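Long-range contact in leucyl-trna synthetase (Plasmodium falciparum, PDB 5FOC), which probably joins leucine to its tRNA in the cytosol, this chain being the editing domain thought to remove wrongly attached amino acids from it: residues E221-Y229 / K236-T244. The protein carries 2 engineered substitutions. Sequence-based numbering, arbitrary orientation.
Sequences EHFVGLETY and KNLYILPMT
Leu238 O takes two hydrogen bonds from a single residue, Thr228, and so illustrates how a side chain can add to the backbone pairing of a short hairpin. The hydroxyl makes the shorter bond, Thr228 OG1 to Leu238 O at 2.6 Å, in the carbonyl plane and on a lone pair. Thr228 N reaches Leu238 O at 2.9 Å from well above that plane. A chi1 of 67° sets OG1 between the backbone N and carbonyl carbon, bringing it close to its own N-H, and Thr139 OG1 is a further partner of this buried hydroxyl. The return bond, Leu238 N to Thr228 O at 2.8 Å, completes the hydrogen-bonded pair.

The same threonine turns its methyl to Ile240, with Thr228 CG2 3.8 Å from Ile240 CD1. That CD1 also meets the CB atoms of Phe223 and Leu226, making Ile240 the apolar centre of the contact. Its backbone grips the type II turn Phe223–Leu226: Ile240 N donates to Leu226 O, and Gly225 N to Ile240 O at 2.8 Å. Gly225 is third in the turn, where glycine is common, with a phi of 100°. Within the turn, Val224 CG1 lies 3.8 Å from Pro242 CD.

On the sheet face opposite Thr228 and Leu238, Glu227 CG packs 3.9 Å from Tyr239 CE1, and Glu227 OE2 lies 3.2 Å from Asn237 CB.

In the editing domain's mixed sheet, this beta hairpin pairs strand 227-229 with strand 7-15 and strand 238-242 with strand 138-141; helix 18-35 packs on Phe223 and Leu226, helix 263-274 on Leu241.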
loop_
_atom_site.group_PDB
_atom_site.type_symbol
_atom_site.label_atom_id
_atom_site.label_comp_id
_atom_site.label_asym_id
_atom_site.label_seq_id
_atom_site.Cartn_x
_atom_site.Cartn_y
_atom_site.Cartn_z
ATOM N N GLU A 221 5.027 11.972 0.018
ATOM C CA GLU A 221 6.310 12.258 -0.627
ATOM C C GLU A 221 7.486 11.774 0.235
ATOM O O GLU A 221 8.529 11.342 -0.274
ATOM C CB GLU A 221 6.457 13.742 -0.954
ATOM C CG GLU A 221 6.411 14.711 0.200
ATOM C CD GLU A 221 6.749 16.146 -0.212
ATOM O OE1 GLU A 221 7.491 16.385 -1.179
ATOM O OE2 GLU A 221 6.299 17.063 0.463
ATOM N N HIS A 222 7.302 11.829 1.540
ATOM C CA HIS A 222 8.376 11.463 2.457
ATOM C C HIS A 222 8.677 9.992 2.516
ATOM O O HIS A 222 9.788 9.570 2.952
ATOM C CB HIS A 222 8.109 11.992 3.834
ATOM C CG HIS A 222 8.050 13.469 3.874
ATOM N ND1 HIS A 222 9.093 14.261 3.459
ATOM C CD2 HIS A 222 7.047 14.315 4.214
ATOM C CE1 HIS A 222 8.769 15.527 3.601
ATOM N NE2 HIS A 222 7.517 15.585 4.023
ATOM N N PHE A 223 7.760 9.178 2.044
ATOM C CA PHE A 223 7.940 7.734 1.976
ATOM C C PHE A 223 8.455 7.217 0.643
ATOM O O PHE A 223 8.790 6.020 0.535
ATOM C CB PHE A 223 6.649 7.022 2.290
ATOM C CG PHE A 223 6.081 7.314 3.653
ATOM C CD1 PHE A 223 6.807 7.080 4.821
ATOM C CD2 PHE A 223 4.767 7.756 3.789
ATOM C CE1 PHE A 223 6.231 7.305 6.065
ATOM C CE2 PHE A 223 4.208 7.996 5.027
ATOM C CZ PHE A 223 4.914 7.762 6.160
ATOM N N VAL A 224 8.481 8.098 -0.365
ATOM C CA VAL A 224 8.912 7.710 -1.696
ATOM C C VAL A 224 10.361 7.252 -1.623
ATOM O O VAL A 224 11.211 7.913 -1.057
ATOM C CB VAL A 224 8.677 8.822 -2.739
ATOM C CG1 VAL A 224 9.279 8.483 -4.089
ATOM C CG2 VAL A 224 7.157 8.984 -2.913
ATOM N N GLY A 225 10.590 6.062 -2.154
ATOM C CA GLY A 225 11.955 5.442 -2.160
ATOM C C GLY A 225 12.184 4.396 -1.069
ATOM O O GLY A 225 13.126 3.598 -1.144
ATOM N N LEU A 226 11.363 4.385 -0.009
ATOM C CA LEU A 226 11.412 3.329 0.974
ATOM C C LEU A 226 11.229 1.979 0.324
ATOM O O LEU A 226 10.409 1.803 -0.594
ATOM C CB LEU A 226 10.335 3.445 2.048
ATOM C CG LEU A 226 10.467 4.373 3.226
ATOM C CD1 LEU A 226 9.276 4.187 4.165
ATOM C CD2 LEU A 226 11.726 4.034 3.986
ATOM N N GLU A 227 11.944 1.002 0.840
ATOM C CA GLU A 227 11.850 -0.360 0.335
ATOM C C GLU A 227 10.779 -1.085 1.148
ATOM O O GLU A 227 10.762 -1.040 2.377
ATOM C CB GLU A 227 13.271 -1.036 0.446
ATOM C CG GLU A 227 13.269 -2.412 -0.205
ATOM C CD GLU A 227 14.579 -3.181 -0.013
ATOM O OE1 GLU A 227 15.243 -2.894 0.982
ATOM O OE2 GLU A 227 14.873 -4.069 -0.818
ATOM N N THR A 228 9.835 -1.715 0.418
ATOM C CA THR A 228 8.787 -2.551 1.042
ATOM C C THR A 228 8.769 -3.975 0.458
ATOM O O THR A 228 9.377 -4.250 -0.592
ATOM C CB THR A 228 7.379 -1.887 0.922
ATOM O OG1 THR A 228 7.015 -1.883 -0.442
ATOM C CG2 THR A 228 7.397 -0.462 1.504
ATOM N N TYR A 229 8.018 -4.867 1.115
ATOM C CA TYR A 229 7.811 -6.194 0.574
ATOM C C TYR A 229 6.492 -6.745 1.138
ATOM O O TYR A 229 6.000 -6.253 2.146
ATOM C CB TYR A 229 9.037 -7.127 0.845
ATOM C CG TYR A 229 9.192 -7.447 2.288
ATOM C CD1 TYR A 229 9.767 -6.534 3.159
ATOM C CD2 TYR A 229 8.687 -8.638 2.814
ATOM C CE1 TYR A 229 9.884 -6.808 4.517
ATOM C CE2 TYR A 229 8.750 -8.900 4.178
ATOM C CZ TYR A 229 9.378 -7.994 5.025
ATOM O OH TYR A 229 9.461 -8.290 6.383
ATOM N N LYS A 236 11.369 -8.828 -3.367
ATOM C CA LYS A 236 11.189 -8.191 -2.057
ATOM C C LYS A 236 11.746 -6.741 -1.971
ATOM O O LYS A 236 11.856 -6.185 -0.877
ATOM C CB LYS A 236 11.781 -9.084 -0.930
ATOM C CG LYS A 236 11.321 -10.535 -0.908
ATOM C CD LYS A 236 9.771 -10.689 -0.761
ATOM C CE LYS A 236 9.365 -12.177 -0.744
ATOM N NZ LYS A 236 7.908 -12.348 -0.655
ATOM N N ASN A 237 12.061 -6.135 -3.106
ATOM C CA ASN A 237 12.525 -4.755 -3.139
ATOM C C ASN A 237 11.526 -3.808 -3.779
ATOM O O ASN A 237 11.788 -3.148 -4.779
ATOM C CB ASN A 237 13.914 -4.647 -3.820
ATOM C CG ASN A 237 13.896 -5.036 -5.271
ATOM O OD1 ASN A 237 13.239 -6.000 -5.631
ATOM N ND2 ASN A 237 14.688 -4.351 -6.116
ATOM N N LEU A 238 10.354 -3.739 -3.147
ATOM C CA LEU A 238 9.254 -3.007 -3.730
ATOM C C LEU A 238 9.288 -1.567 -3.275
ATOM O O LEU A 238 8.734 -1.194 -2.214
ATOM C CB LEU A 238 7.952 -3.677 -3.285
ATOM C CG LEU A 238 7.886 -5.180 -3.373
ATOM C CD1 LEU A 238 6.477 -5.694 -2.937
ATOM C CD2 LEU A 238 8.171 -5.648 -4.763
ATOM N N TYR A 239 9.962 -0.738 -4.043
ATOM C CA TYR A 239 10.167 0.627 -3.628
ATOM C C TYR A 239 8.828 1.339 -3.684
ATOM O O TYR A 239 8.007 1.047 -4.593
ATOM C CB TYR A 239 11.213 1.310 -4.496
ATOM C CG TYR A 239 12.539 0.567 -4.415
ATOM C CD1 TYR A 239 13.239 0.498 -3.234
ATOM C CD2 TYR A 239 13.006 -0.128 -5.508
ATOM C CE1 TYR A 239 14.439 -0.231 -3.188
ATOM C CE2 TYR A 239 14.226 -0.826 -5.463
ATOM C CZ TYR A 239 14.876 -0.892 -4.279
ATOM O OH TYR A 239 16.089 -1.596 -4.251
ATOM N N ILE A 240 8.694 2.311 -2.799
ATOM C CA ILE A 240 7.510 3.206 -2.838
ATOM C C ILE A 240 7.708 4.232 -3.946
ATOM O O ILE A 240 8.690 4.996 -3.936
ATOM C CB ILE A 240 7.208 3.869 -1.511
ATOM C CG1 ILE A 240 6.864 2.810 -0.498
ATOM C CG2 ILE A 240 6.022 4.840 -1.648
ATOM C CD1 ILE A 240 6.592 3.253 0.914
ATOM N N LEU A 241 6.729 4.341 -4.864
ATOM C CA LEU A 241 6.747 5.286 -5.938
ATOM C C LEU A 241 5.514 6.202 -5.909
ATOM O O LEU A 241 4.504 5.771 -5.390
ATOM C CB LEU A 241 6.772 4.576 -7.279
ATOM C CG LEU A 241 7.931 3.658 -7.667
ATOM C CD1 LEU A 241 7.699 3.127 -9.064
ATOM C CD2 LEU A 241 9.220 4.441 -7.623
ATOM N N PRO A 242 5.631 7.408 -6.436
ATOM C CA PRO A 242 4.498 8.347 -6.407
ATOM C C PRO A 242 3.498 8.142 -7.543
ATOM O O PRO A 242 3.868 8.027 -8.687
ATOM C CB PRO A 242 5.174 9.693 -6.520
ATOM C CG PRO A 242 6.354 9.418 -7.397
ATOM C CD PRO A 242 6.854 8.062 -6.959
ATOM N N MET A 243 2.200 8.135 -7.172
ATOM C CA MET A 243 1.110 8.053 -8.149
ATOM C C MET A 243 0.086 9.088 -7.713
ATOM O O MET A 243 -0.608 8.895 -6.718
ATOM C CB MET A 243 0.555 6.652 -8.192
ATOM C CG MET A 243 -0.661 6.466 -9.125
ATOM S SD MET A 243 -1.377 4.800 -9.062
ATOM C CE MET A 243 -0.855 4.069 -10.596
ATOM N N THR A 244 0.055 10.222 -8.429
ATOM C CA THR A 244 -0.810 11.361 -8.051
ATOM C C THR A 244 -2.272 11.133 -8.320
ATOM O O THR A 244 -3.077 11.929 -7.857
ATOM C CB THR A 244 -0.394 12.664 -8.754
ATOM O OG1 THR A 244 -0.481 12.518 -10.190
ATOM C CG2 THR A 244 1.006 13.021 -8.325
#